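Local structure of DNA replication and repair protein RecF (Caldanaerobacter subterraneus subsp. tengcongensis, 5Z69) at residues A[55-60]-A[144-149]; A[99-104]-A[111-116]; A[119-124]-A[307-312]. The protein binds ATP and acts as an ABC-ATPase recombination mediator in the RecFOR pathway of DNA repair, probably binding linear single-stranded DNA. All blocks are in the same frame, centred on the assembly; numbering follows the deposited sequence.

Contact 1 of 3, residues A[55-60]-A[144-149]; sequences MGRSFR and LDACIS. With AGS (phosphothiophosphoric acid-adenylate ester), chain C.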
loop_
_atom_site.group_PDB
_atom_site.type_symbol
_atom_site.label_atom_id
_atom_site.label_comp_id
_atom_site.label_asym_id
_atom_site.label_seq_id
_atom_site.Cartn_x
_atom_site.Cartn_y
_atom_site.Cartn_z
ATOM N N MET A 55 -22.449 -15.536 -14.289
ATOM C CA MET A 55 -21.225 -15.793 -13.537
ATOM C C MET A 55 -21.042 -17.235 -13.042
ATOM O O MET A 55 -19.935 -17.631 -12.662
ATOM C CB MET A 55 -21.175 -14.852 -12.340
ATOM C CG MET A 55 -21.243 -13.366 -12.718
ATOM S SD MET A 55 -19.917 -12.898 -13.853
ATOM C CE MET A 55 -18.530 -12.970 -12.718
ATOM N N GLY A 56 -22.113 -18.015 -13.028
ATOM C CA GLY A 56 -22.011 -19.360 -12.498
ATOM C C GLY A 56 -21.839 -19.403 -10.982
ATOM O O GLY A 56 -21.366 -20.390 -10.428
ATOM N N ARG A 57 -22.231 -18.329 -10.306
ATOM C CA ARG A 57 -22.185 -18.302 -8.843
ATOM C C ARG A 57 -23.167 -17.270 -8.306
ATOM O O ARG A 57 -23.754 -16.497 -9.085
ATOM C CB ARG A 57 -20.776 -17.970 -8.343
ATOM C CG ARG A 57 -20.397 -16.548 -8.675
ATOM C CD ARG A 57 -18.968 -16.267 -8.282
ATOM N NE ARG A 57 -18.575 -14.933 -8.718
ATOM C CZ ARG A 57 -17.397 -14.382 -8.468
ATOM N NH1 ARG A 57 -16.485 -15.049 -7.776
ATOM N NH2 ARG A 57 -17.137 -13.159 -8.909
ATOM N N SER A 58 -23.360 -17.289 -6.986
ATOM C CA SER A 58 -24.178 -16.313 -6.273
ATOM C C SER A 58 -23.467 -14.964 -6.188
ATOM O O SER A 58 -22.329 -14.907 -5.736
ATOM C CB SER A 58 -24.476 -16.811 -4.853
ATOM O OG SER A 58 -25.099 -15.806 -4.070
ATOM N N PHE A 59 -24.128 -13.877 -6.584
ATOM C CA PHE A 59 -23.526 -12.549 -6.408
ATOM C C PHE A 59 -23.442 -12.172 -4.930
ATOM O O PHE A 59 -22.757 -11.234 -4.570
ATOM C CB PHE A 59 -24.291 -11.463 -7.181
ATOM C CG PHE A 59 -25.609 -11.068 -6.568
ATOM C CD1 PHE A 59 -25.687 -10.011 -5.671
ATOM C CD2 PHE A 59 -26.781 -11.725 -6.917
ATOM C CE1 PHE A 59 -26.901 -9.644 -5.110
ATOM C CE2 PHE A 59 -28.012 -11.354 -6.366
ATOM C CZ PHE A 59 -28.068 -10.315 -5.458
ATOM N N ARG A 60 -24.154 -12.896 -4.080
ATOM C CA ARG A 60 -24.124 -12.613 -2.655
ATOM C C ARG A 60 -22.973 -13.337 -1.965
ATOM O O ARG A 60 -22.739 -13.147 -0.773
ATOM C CB ARG A 60 -25.431 -13.022 -2.002
ATOM C CG ARG A 60 -26.646 -12.280 -2.466
ATOM C CD ARG A 60 -27.789 -13.260 -2.536
ATOM N NE ARG A 60 -28.979 -12.745 -1.894
ATOM C CZ ARG A 60 -30.162 -13.336 -1.943
ATOM N NH1 ARG A 60 -30.316 -14.476 -2.608
ATOM N NH2 ARG A 60 -31.191 -12.783 -1.317
ATOM N N LEU A 144 -12.128 -7.050 -8.832
ATOM C CA LEU A 144 -11.255 -6.828 -9.969
ATOM C C LEU A 144 -11.056 -8.084 -10.836
ATOM O O LEU A 144 -11.071 -8.006 -12.061
ATOM C CB LEU A 144 -9.902 -6.315 -9.476
ATOM C CG LEU A 144 -8.887 -5.964 -10.560
ATOM C CD1 LEU A 144 -9.420 -4.890 -11.464
ATOM C CD2 LEU A 144 -7.567 -5.515 -9.910
ATOM N N ASP A 145 -10.838 -9.235 -10.199
ATOM C CA ASP A 145 -10.646 -10.490 -10.920
ATOM C C ASP A 145 -11.897 -10.856 -11.731
ATOM O O ASP A 145 -11.797 -11.353 -12.848
ATOM C CB ASP A 145 -10.330 -11.626 -9.948
ATOM C CG ASP A 145 -8.883 -11.641 -9.495
ATOM O OD1 ASP A 145 -8.011 -11.088 -10.199
ATOM O OD2 ASP A 145 -8.621 -12.261 -8.447
ATOM N N ALA A 146 -13.065 -10.607 -11.153
ATOM C CA ALA A 146 -14.339 -10.941 -11.808
ATOM C C ALA A 146 -14.635 -9.994 -12.956
ATOM O O ALA A 146 -15.080 -10.431 -14.016
ATOM C CB ALA A 146 -15.483 -10.914 -10.800
ATOM N N CYS A 147 -14.405 -8.694 -12.750
ATOM C CA CYS A 147 -14.574 -7.728 -13.830
ATOM C C CYS A 147 -13.725 -8.095 -15.033
ATOM O O CYS A 147 -14.201 -8.111 -16.180
ATOM C CB CYS A 147 -14.210 -6.317 -13.370
ATOM S SG CYS A 147 -15.392 -5.637 -12.212
ATOM N N ILE A 148 -12.459 -8.392 -14.774
ATOM C CA ILE A 148 -11.551 -8.665 -15.886
ATOM C C ILE A 148 -11.838 -10.000 -16.577
ATOM O O ILE A 148 -11.863 -10.053 -17.802
ATOM C CB ILE A 148 -10.104 -8.649 -15.444
ATOM C CG1 ILE A 148 -9.755 -7.259 -14.833
ATOM C CG2 ILE A 148 -9.206 -8.987 -16.648
ATOM C CD1 ILE A 148 -8.377 -7.169 -14.213
ATOM N N SER A 149 -12.035 -11.059 -15.784
ATOM C CA SER A 149 -12.298 -12.391 -16.279
ATOM C C SER A 149 -13.518 -12.426 -17.198
ATOM O O SER A 149 -13.519 -13.139 -18.191
ATOM C CB SER A 149 -12.497 -13.364 -15.114
ATOM O OG SER A 149 -11.316 -13.424 -14.326
HETATM P PG AGS C . -34.201 -8.021 -1.390
HETATM S S1G AGS C . -34.578 -6.832 -2.895
HETATM O O2G AGS C . -34.746 -7.372 -0.073
HETATM O O3G AGS C . -32.647 -8.121 -1.278
HETATM P PB AGS C . -36.071 -10.053 -0.784
HETATM O O1B AGS C . -37.287 -10.276 -1.620
HETATM O O2B AGS C . -36.351 -9.081 0.375
HETATM O O3B AGS C . -34.841 -9.449 -1.636
HETATM P PA AGS C . -34.966 -12.641 -0.835
HETATM O O1A AGS C . -35.267 -12.549 -2.336
HETATM O O2A AGS C . -33.535 -12.639 -0.396
HETATM O O3A AGS C . -35.695 -11.433 -0.085
HETATM O "O5'" AGS C . -35.688 -13.874 -0.229
HETATM C "C5'" AGS C . -34.994 -14.706 0.658
HETATM C "C4'" AGS C . -36.068 -15.482 1.356
HETATM O "O4'" AGS C . -36.020 -16.855 0.911
HETATM C "C3'" AGS C . -35.918 -15.515 2.873
HETATM O "O3'" AGS C . -37.195 -15.529 3.501
HETATM C "C2'" AGS C . -35.088 -16.783 3.095
HETATM O "O2'" AGS C . -35.339 -17.382 4.363
HETATM C "C1'" AGS C . -35.589 -17.692 1.966
HETATM N N9 AGS C . -34.579 -18.605 1.456
HETATM C C8 AGS C . -33.237 -18.362 1.281
HETATM N N7 AGS C . -32.565 -19.390 0.829
HETATM C C5 AGS C . -33.522 -20.381 0.692
HETATM C C6 AGS C . -33.457 -21.720 0.259
HETATM N N6 AGS C . -32.329 -22.307 -0.151
HETATM N N1 AGS C . -34.598 -22.444 0.267
HETATM C C2 AGS C . -35.729 -21.856 0.671
HETATM N N3 AGS C . -35.916 -20.606 1.101
HETATM C C4 AGS C . -34.767 -19.918 1.083
#
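The methyl group of Ala146, on helix 137-151, takes the touches of both Met55, at the end of helix 43-55, and Arg57, in the loop that follows. Arg57 brings NH2 to 3.4 Å from Ala146 CB, and the methyl lies at the edge of the guanidinium, near its plane. Met55 adds its terminal methyl, CE standing 4.1 Å from the same CB; bends at chi2 and chi3 (-57° and -72°) bring the end of the thioether chain toward helix 137-151. The Arg57 chain, by contrast, is extended from CG to NE and carries its guanidinium to Ala146.

Behind these side chains, Gly56, the first residue to leave helix 43-55, has positive phi and lies between the two contacting residues. Farther along, Ser58 OG accepts from Arg60 N at 3.1 Å, an ST turn, and is also hydrogen-bonded to Glu48. Arg60 reaches the nucleotide pocket: its NH2 lies by AGS O2A in a weak and doubtful bond, while NH1 forms a salt bridge with Glu48.

With one methyl meeting a thioether end and a guanidinium edge, the contact is van der Waals in nature and small, and supplies no charged partner for Arg57 from helix segment 144-149.

Contact 2 of 3, residues A[99-104]-A[111-116]; sequences GNKVIK and KSTGEI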
loop_
_atom_site.group_PDB
_atom_site.type_symbol
_atom_site.label_atom_id
_atom_site.label_comp_id
_atom_site.label_asym_id
_atom_site.label_seq_id
_atom_site.Cartn_x
_atom_site.Cartn_y
_atom_site.Cartn_z
ATOM N N GLY A 99 -22.946 -32.298 -4.976
ATOM C CA GLY A 99 -21.829 -31.574 -5.572
ATOM C C GLY A 99 -21.860 -31.503 -7.089
ATOM O O GLY A 99 -21.245 -30.628 -7.689
ATOM N N ASN A 100 -22.578 -32.426 -7.718
ATOM C CA ASN A 100 -22.656 -32.461 -9.180
ATOM C C ASN A 100 -23.293 -31.214 -9.791
ATOM O O ASN A 100 -24.481 -30.955 -9.575
ATOM C CB ASN A 100 -23.448 -33.690 -9.627
ATOM C CG ASN A 100 -22.759 -34.985 -9.252
ATOM O OD1 ASN A 100 -21.545 -35.010 -9.056
ATOM N ND2 ASN A 100 -23.529 -36.070 -9.160
ATOM N N LYS A 101 -22.524 -30.437 -10.548
ATOM C CA LYS A 101 -23.161 -29.364 -11.302
ATOM C C LYS A 101 -23.058 -29.629 -12.803
ATOM O O LYS A 101 -22.087 -30.221 -13.286
ATOM C CB LYS A 101 -22.597 -27.987 -10.919
ATOM C CG LYS A 101 -21.220 -27.670 -11.365
ATOM C CD LYS A 101 -20.841 -26.237 -10.929
ATOM C CE LYS A 101 -20.949 -26.039 -9.420
ATOM N NZ LYS A 101 -20.262 -24.788 -8.965
ATOM N N VAL A 102 -24.114 -29.257 -13.520
ATOM C CA VAL A 102 -24.181 -29.444 -14.961
ATOM C C VAL A 102 -24.533 -28.105 -15.586
ATOM O O VAL A 102 -25.626 -27.570 -15.344
ATOM C CB VAL A 102 -25.239 -30.500 -15.379
ATOM C CG1 VAL A 102 -25.358 -30.579 -16.899
ATOM C CG2 VAL A 102 -24.910 -31.875 -14.793
ATOM N N ILE A 103 -23.601 -27.557 -16.357
ATOM C CA ILE A 103 -23.814 -26.293 -17.058
ATOM C C ILE A 103 -23.820 -26.551 -18.555
ATOM O O ILE A 103 -22.895 -27.171 -19.098
ATOM C CB ILE A 103 -22.743 -25.257 -16.714
ATOM C CG1 ILE A 103 -22.636 -25.092 -15.203
ATOM C CG2 ILE A 103 -23.026 -23.896 -17.405
ATOM C CD1 ILE A 103 -21.497 -24.174 -14.802
ATOM N N LYS A 104 -24.871 -26.104 -19.230
ATOM C CA LYS A 104 -24.952 -26.316 -20.674
ATOM C C LYS A 104 -25.235 -25.033 -21.445
ATOM O O LYS A 104 -26.080 -24.244 -21.034
ATOM C CB LYS A 104 -26.039 -27.330 -20.994
ATOM C CG LYS A 104 -25.828 -28.708 -20.379
ATOM C CD LYS A 104 -26.921 -29.653 -20.870
ATOM C CE LYS A 104 -26.670 -31.088 -20.461
ATOM N NZ LYS A 104 -27.757 -31.969 -21.052
ATOM N N LYS A 111 -17.237 -27.970 -19.818
ATOM C CA LYS A 111 -16.246 -28.727 -19.057
ATOM C C LYS A 111 -15.924 -28.086 -17.710
ATOM O O LYS A 111 -15.596 -28.782 -16.764
ATOM C CB LYS A 111 -14.953 -28.873 -19.861
ATOM C CG LYS A 111 -15.151 -29.328 -21.299
ATOM C CD LYS A 111 -15.232 -30.838 -21.436
ATOM C CE LYS A 111 -15.476 -31.218 -22.891
ATOM N NZ LYS A 111 -15.183 -32.650 -23.188
ATOM N N SER A 112 -15.969 -26.760 -17.626
ATOM C CA SER A 112 -15.763 -26.091 -16.330
ATOM C C SER A 112 -16.755 -24.963 -16.146
ATOM O O SER A 112 -17.401 -24.511 -17.097
ATOM C CB SER A 112 -14.340 -25.549 -16.178
ATOM O OG SER A 112 -13.976 -24.789 -17.307
ATOM N N THR A 113 -16.883 -24.522 -14.909
ATOM C CA THR A 113 -17.855 -23.501 -14.570
ATOM C C THR A 113 -17.459 -22.170 -15.214
ATOM O O THR A 113 -18.325 -21.452 -15.718
ATOM C CB THR A 113 -18.006 -23.365 -13.037
ATOM O OG1 THR A 113 -18.513 -24.603 -12.517
ATOM C CG2 THR A 113 -18.985 -22.242 -12.680
ATOM N N GLY A 114 -16.155 -21.881 -15.250
ATOM C CA GLY A 114 -15.654 -20.618 -15.771
ATOM C C GLY A 114 -15.957 -20.415 -17.242
ATOM O O GLY A 114 -15.902 -19.314 -17.748
ATOM N N GLU A 115 -16.289 -21.491 -17.944
ATOM C CA GLU A 115 -16.585 -21.380 -19.360
ATOM C C GLU A 115 -17.953 -20.760 -19.595
ATOM O O GLU A 115 -18.315 -20.469 -20.733
ATOM C CB GLU A 115 -16.491 -22.750 -20.035
ATOM C CG GLU A 115 -15.053 -23.238 -20.166
ATOM C CD GLU A 115 -14.968 -24.667 -20.654
ATOM O OE1 GLU A 115 -15.751 -25.036 -21.558
ATOM O OE2 GLU A 115 -14.139 -25.434 -20.116
ATOM N N ILE A 116 -18.715 -20.560 -18.523
ATOM C CA ILE A 116 -19.987 -19.862 -18.648
ATOM C C ILE A 116 -19.836 -18.337 -18.929
ATOM O O ILE A 116 -20.744 -17.722 -19.502
ATOM C CB ILE A 116 -20.847 -20.068 -17.399
ATOM C CG1 ILE A 116 -22.325 -19.865 -17.742
ATOM C CG2 ILE A 116 -20.422 -19.088 -16.292
ATOM C CD1 ILE A 116 -23.262 -20.171 -16.587
#
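Ile103 lays its CD1 methyl over Thr113, 3.7 Å from Thr113 CA and about equally near to CG2 and OG1. The isoleucine belongs to strand 101-105 of the antiparallel sheet in the RecF/RecN/SMC N-terminal domain, a member of the P-loop NTPase clan. After strand 108-109, one of the two outermost strands of that sheet within the chain, residues 111-116 fold back beside strand 101-105 and enter a short 3-10 turn, so the contact joins a sheet strand to the connection that follows the sheet edge.

Both branches of Ile103 are used. CG1 stands anti to the carbonyl carbon (chi1 -53°) and carries CD1 to the threonine, while Ile103 CG2 meets Ile116 CD1 at 3.8 Å. In each pair the side chains cross at about a right angle. Leu110 touches both isoleucines, and Phe93 of the neighbouring strand 86-96 also packs on Ile103, so the two buried aliphatic chains sit within a larger apolar cluster.

Two residues earlier on the strand, Lys101 passes across Thr113 by its methylene chain. The bend at chi3 (58°) turns the amino end, and Lys101 NZ lies 4.0 Å from Thr113 OG1.

The turn is held by its own bonds. Ile116 N donates to Thr113 O at 3.0 Å, closing the turn, and Ile116 points toward the strand. Ser112 OG donates to Glu115 OE2 at 2.9 Å, arriving from above the carboxylate plane, 35° out of it. Thr113 OG1 meets the lysine through carbon, with Lys101 CD the nearest atom of the strand segment at 3.3 Å.

Contact 3 of 3, residues A[119-124]-A[307-312]; sequences HFLTVI and EILEEE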
loop_
_atom_site.group_PDB
_atom_site.type_symbol
_atom_site.label_atom_id
_atom_site.label_comp_id
_atom_site.label_asym_id
_atom_site.label_seq_id
_atom_site.Cartn_x
_atom_site.Cartn_y
_atom_site.Cartn_z
ATOM N N HIS A 119 -21.346 -15.626 -21.943
ATOM C CA HIS A 119 -22.381 -16.006 -22.895
ATOM C C HIS A 119 -23.560 -15.068 -22.704
ATOM O O HIS A 119 -24.273 -14.739 -23.645
ATOM C CB HIS A 119 -22.792 -17.477 -22.684
ATOM C CG HIS A 119 -21.791 -18.456 -23.212
ATOM N ND1 HIS A 119 -21.717 -18.795 -24.551
ATOM C CD2 HIS A 119 -20.816 -19.164 -22.587
ATOM C CE1 HIS A 119 -20.730 -19.659 -24.728
ATOM N NE2 HIS A 119 -20.169 -19.899 -23.552
ATOM N N PHE A 120 -23.765 -14.669 -21.458
ATOM C CA PHE A 120 -24.835 -13.742 -21.064
ATOM C C PHE A 120 -24.240 -12.662 -20.175
ATOM O O PHE A 120 -23.823 -12.950 -19.047
ATOM C CB PHE A 120 -25.947 -14.491 -20.327
ATOM C CG PHE A 120 -27.030 -13.604 -19.744
ATOM C CD1 PHE A 120 -27.721 -12.702 -20.541
ATOM C CD2 PHE A 120 -27.402 -13.731 -18.411
ATOM C CE1 PHE A 120 -28.738 -11.908 -20.016
ATOM C CE2 PHE A 120 -28.432 -12.945 -17.875
ATOM C CZ PHE A 120 -29.085 -12.014 -18.680
ATOM N N LEU A 121 -24.185 -11.424 -20.663
ATOM C CA LEU A 121 -23.557 -10.339 -19.871
ATOM C C LEU A 121 -24.562 -9.530 -19.074
ATOM O O LEU A 121 -25.554 -9.033 -19.615
ATOM C CB LEU A 121 -22.778 -9.376 -20.775
ATOM C CG LEU A 121 -21.684 -10.032 -21.613
ATOM C CD1 LEU A 121 -21.132 -9.085 -22.658
ATOM C CD2 LEU A 121 -20.593 -10.467 -20.644
ATOM N N THR A 122 -24.280 -9.395 -17.785
ATOM C CA THR A 122 -25.058 -8.561 -16.890
ATOM C C THR A 122 -24.112 -7.652 -16.104
ATOM O O THR A 122 -22.930 -7.943 -15.978
ATOM C CB THR A 122 -25.869 -9.396 -15.859
ATOM O OG1 THR A 122 -24.992 -10.357 -15.271
ATOM C CG2 THR A 122 -27.069 -10.122 -16.509
ATOM N N VAL A 123 -24.637 -6.547 -15.596
ATOM C CA VAL A 123 -23.971 -5.791 -14.536
ATOM C C VAL A 123 -24.992 -5.634 -13.429
ATOM O O VAL A 123 -26.129 -5.248 -13.693
ATOM C CB VAL A 123 -23.490 -4.408 -15.009
ATOM C CG1 VAL A 123 -22.818 -3.635 -13.847
ATOM C CG2 VAL A 123 -22.547 -4.572 -16.183
ATOM N N ILE A 124 -24.605 -5.956 -12.203
ATOM C CA ILE A 124 -25.552 -5.903 -11.104
ATOM C C ILE A 124 -25.138 -4.801 -10.144
ATOM O O ILE A 124 -23.985 -4.729 -9.740
ATOM C CB ILE A 124 -25.658 -7.264 -10.361
ATOM C CG1 ILE A 124 -26.555 -7.137 -9.133
ATOM C CG2 ILE A 124 -24.271 -7.820 -9.995
ATOM C CD1 ILE A 124 -27.247 -8.444 -8.767
ATOM N N GLU A 307 -19.381 0.729 -18.446
ATOM C CA GLU A 307 -18.783 1.379 -19.601
ATOM C C GLU A 307 -17.628 0.563 -20.198
ATOM O O GLU A 307 -17.576 0.341 -21.403
ATOM C CB GLU A 307 -18.288 2.774 -19.210
ATOM C CG GLU A 307 -17.472 3.442 -20.290
ATOM C CD GLU A 307 -17.136 4.876 -19.923
ATOM O OE1 GLU A 307 -15.942 5.181 -19.736
ATOM O OE2 GLU A 307 -18.080 5.684 -19.801
ATOM N N ILE A 308 -16.692 0.139 -19.353
ATOM C CA ILE A 308 -15.582 -0.679 -19.824
ATOM C C ILE A 308 -16.095 -2.008 -20.441
ATOM O O ILE A 308 -15.623 -2.448 -21.488
ATOM C CB ILE A 308 -14.579 -0.942 -18.670
ATOM C CG1 ILE A 308 -13.964 0.388 -18.214
ATOM C CG2 ILE A 308 -13.475 -1.900 -19.114
ATOM C CD1 ILE A 308 -13.089 0.305 -16.951
ATOM N N LEU A 309 -17.083 -2.634 -19.810
ATOM C CA LEU A 309 -17.606 -3.902 -20.332
ATOM C C LEU A 309 -18.185 -3.715 -21.757
ATOM O O LEU A 309 -17.868 -4.494 -22.671
ATOM C CB LEU A 309 -18.653 -4.492 -19.354
ATOM C CG LEU A 309 -19.530 -5.698 -19.771
ATOM C CD1 LEU A 309 -18.704 -6.706 -20.472
ATOM C CD2 LEU A 309 -20.190 -6.379 -18.556
ATOM N N GLU A 310 -19.002 -2.687 -21.963
ATOM C CA GLU A 310 -19.563 -2.428 -23.301
ATOM C C GLU A 310 -18.499 -2.193 -24.366
ATOM O O GLU A 310 -18.565 -2.740 -25.471
ATOM C CB GLU A 310 -20.478 -1.217 -23.276
ATOM C CG GLU A 310 -21.664 -1.373 -22.384
ATOM C CD GLU A 310 -22.659 -0.254 -22.579
ATOM O OE1 GLU A 310 -22.500 0.787 -21.900
ATOM O OE2 GLU A 310 -23.577 -0.412 -23.416
ATOM N N GLU A 311 -17.513 -1.374 -24.022
ATOM C CA GLU A 311 -16.452 -1.023 -24.955
ATOM C C GLU A 311 -15.573 -2.224 -25.278
ATOM O O GLU A 311 -15.216 -2.444 -26.428
ATOM C CB GLU A 311 -15.599 0.121 -24.388
ATOM C CG GLU A 311 -15.766 1.437 -25.127
ATOM C CD GLU A 311 -15.129 1.425 -26.511
ATOM O OE1 GLU A 311 -14.202 0.616 -26.739
ATOM O OE2 GLU A 311 -15.557 2.228 -27.371
ATOM N N GLU A 312 -15.213 -3.005 -24.263
ATOM C CA GLU A 312 -14.343 -4.153 -24.506
ATOM C C GLU A 312 -15.049 -5.302 -25.246
ATOM O O GLU A 312 -14.434 -5.967 -26.081
ATOM C CB GLU A 312 -13.753 -4.660 -23.188
ATOM C CG GLU A 312 -12.833 -3.650 -22.515
ATOM C CD GLU A 312 -11.602 -3.328 -23.352
ATOM O OE1 GLU A 312 -11.076 -4.250 -24.015
ATOM O OE2 GLU A 312 -11.171 -2.157 -23.353
#
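Strand 122-125 forms one border of the mixed sheet of the P-loop NTPase core, and helix 291-313 packs against it; within segment 307-312 a single leucine makes the contact. Leu309 divides its two methyls between residues on the same side of the strand segment: CD1 lies 4.0 Å from Leu121 CD1, and CD2 lies 3.8 Å from Val123 CG2 in the conformer described; Val123 has a second one, so this touch is less certain. Between them, the same CD2 rests 4.1 Å from the backbone oxygen of Thr122. The leucine thus straddles the backbone of the intervening residue.

Its torsions explain the reach. CG is anti to the backbone N (chi1 170°), which directs the isobutyl group from the helix to the strand, where its fork opens between Leu121 and Val123. The two meetings differ in style: the Leu121 chain crosses that of Leu309 at a slant, whereas Val123 and Leu309 slide past each other in opposite directions.

Alternation along the strand puts Thr122 on the other side, where its OG1 is hydrogen-bonded to Ser54 and Arg51 of helix 43-55. On the sheet side, Leu121 and Val123 bond through their backbones to Val318, the first residue of the adjacent parallel strand. Helix 137-151 closes another flank, with Val150 against Leu121 and Ile151 against Leu309.

All four touching residues are buried and the side chains that meet are aliphatic. Cohesion across this contact therefore comes from dispersion and the exclusion of water, whereas Glu307, Glu310 and Glu312 form salt bridges with Lys217, Lys316 and Lys210.

Contacts 1 and 3 have centres about 12 Å apart and join where Phe59 CG meets Ile124 CD1 at 3.8 Å. Their segments alternate, so they cross along the sequence. Contact 2 lies wholly between the segments of contact 1, centres about 15 Å apart, and packs on it directly: Gly56 O lies 3.8 Å from Thr113 CG2. Contacts 2 and 3 have centres about 21 Å apart and meet merely through sequence, 111-116 leading almost at once into 119-124. Contact 1 alone reaches the nucleotide: Arg60 of its loop segment belongs to the AGS pocket, to which the Walker A residues Lys43 and Ser44 also contribute.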